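Side-chain contact in hypothetical protein VPA1032 (Vibrio parahaemolyticus, PDB 1ZBP), which is of unknown function but belongs to the ImpE family, joining an N-terminal array of helices to a mainly antiparallel beta domain: residues S213-D216 against A217-L220. Residues are numbered along the deposited sequence; the frame is centred on the assembly and turned at random.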
loop_
_atom_site.group_PDB
_atom_site.type_symbol
_atom_site.label_atom_id
_atom_site.label_comp_id
_atom_site.label_asym_id
_atom_site.label_seq_id
_atom_site.Cartn_x
_atom_site.Cartn_y
_atom_site.Cartn_z
ATOM N N SER A 213 -6.428 -3.600 -6.961
ATOM C CA SER A 213 -5.784 -3.741 -8.266
ATOM C C SER A 213 -5.764 -5.201 -8.730
ATOM O O SER A 213 -5.331 -6.094 -7.993
ATOM C CB SER A 213 -4.374 -3.127 -8.243
ATOM O OG SER A 213 -3.654 -3.502 -7.100
ATOM N N GLU A 214 -6.245 -5.427 -9.956
ATOM C CA GLU A 214 -6.356 -6.771 -10.546
ATOM C C GLU A 214 -5.484 -7.088 -11.777
ATOM O O GLU A 214 -4.834 -8.132 -11.826
ATOM C CB GLU A 214 -7.831 -7.044 -10.891
ATOM C CG GLU A 214 -8.096 -8.320 -11.693
ATOM C CD GLU A 214 -7.626 -9.577 -10.983
ATOM O OE1 GLU A 214 -6.397 -9.828 -10.951
ATOM O OE2 GLU A 214 -8.488 -10.311 -10.446
ATOM N N SER A 215 -5.477 -6.207 -12.772
ATOM C CA SER A 215 -4.693 -6.465 -13.971
ATOM C C SER A 215 -3.221 -6.425 -13.635
ATOM O O SER A 215 -2.838 -5.974 -12.558
ATOM C CB SER A 215 -4.995 -5.431 -15.049
ATOM O OG SER A 215 -4.493 -4.162 -14.692
ATOM N N ASP A 216 -2.392 -6.889 -14.562
ATOM C CA ASP A 216 -0.957 -6.881 -14.336
ATOM C C ASP A 216 -0.402 -5.464 -14.402
ATOM O O ASP A 216 0.640 -5.172 -13.806
ATOM C CB ASP A 216 -0.243 -7.798 -15.339
ATOM C CG ASP A 216 -0.498 -9.280 -15.060
ATOM O OD1 ASP A 216 -0.493 -9.682 -13.869
ATOM O OD2 ASP A 216 -0.679 -10.049 -16.026
ATOM N N ALA A 217 -1.096 -4.582 -15.117
ATOM C CA ALA A 217 -0.656 -3.193 -15.218
ATOM C C ALA A 217 -0.970 -2.472 -13.909
ATOM O O ALA A 217 -0.238 -1.583 -13.493
ATOM C CB ALA A 217 -1.357 -2.491 -16.389
ATOM N N GLN A 218 -2.064 -2.858 -13.263
ATOM C CA GLN A 218 -2.452 -2.251 -11.988
ATOM C C GLN A 218 -1.506 -2.715 -10.862
ATOM O O GLN A 218 -1.042 -1.911 -10.051
ATOM C CB GLN A 218 -3.903 -2.621 -11.680
ATOM C CG GLN A 218 -4.897 -1.867 -12.567
ATOM C CD GLN A 218 -6.192 -2.625 -12.831
ATOM O OE1 GLN A 218 -6.545 -3.566 -12.113
ATOM N NE2 GLN A 218 -6.916 -2.200 -13.859
ATOM N N LYS A 219 -1.198 -4.006 -10.841
ATOM C CA LYS A 219 -0.307 -4.546 -9.840
ATOM C C LYS A 219 1.075 -3.937 -9.977
ATOM O O LYS A 219 1.725 -3.627 -8.984
ATOM C CB LYS A 219 -0.241 -6.064 -9.967
ATOM C CG LYS A 219 -1.539 -6.747 -9.601
ATOM C CD LYS A 219 -1.413 -8.248 -9.704
ATOM C CE LYS A 219 -2.747 -8.924 -9.447
ATOM N NZ LYS A 219 -2.660 -10.392 -9.702
ATOM N N LEU A 220 1.529 -3.763 -11.213
ATOM C CA LEU A 220 2.842 -3.175 -11.457
ATOM C C LEU A 220 2.839 -1.666 -11.209
ATOM O O LEU A 220 3.895 -1.031 -11.165
ATOM C CB LEU A 220 3.288 -3.462 -12.893
ATOM C CG LEU A 220 3.796 -4.877 -13.210
ATOM C CD1 LEU A 220 3.819 -5.060 -14.726
ATOM C CD2 LEU A 220 5.189 -5.094 -12.624
#
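The chain enters the one-turn helix 216-219 with S215 at the N-cap, and the amides of K219 and L220 reach back to the carbonyls of S215 and D216, K219 N lying 3.1 Å from S215 O. A capping box closes this turn. The hydroxyl of S215 accepts from Q218 N (OG to N 3.1 Å), and the side chain of Q218 returns to the backbone of S215, where OE1 accepts from N at 2.9 Å. Serine suits the cap because its short side chain, with OG between its backbone N and carbonyl carbon (chi1 70°), brings an acceptor to an amide of the first turn. Glutamine is long enough to go the other way: CG stands beside its backbone N (chi1 -73°), and the chain beyond runs extended back past S215, CD near S215 OG. Its OE1 also takes E214 N, 2.9 Å away, so one oxygen grips two successive N-H groups. The E214 donor lies in the carbonyl plane, whereas that of S215 sits above it, 63° out. This pair of bonds should fix the rotation of the amide of the buried Q218. At the root of that side chain, CB of S213 packs on CB of Q218 at 3.5 Å, while S213 OG turns to the carbonyl of Y210. K219 supplies an extended aliphatic arm alongside E214. NZ bonds the carbonyl of D44 and has a long salt bridge to E214 OE1 at 4.0 Å. The turn, after strand 202-207, packs D216, K219 and L220 on L13 of helix 13-25; the acid probably suits the helix's positive end, the leucine the apolar contact. At L220, CG rests 3.2 Å from D216 O, the oxygen that receives the L220 amide.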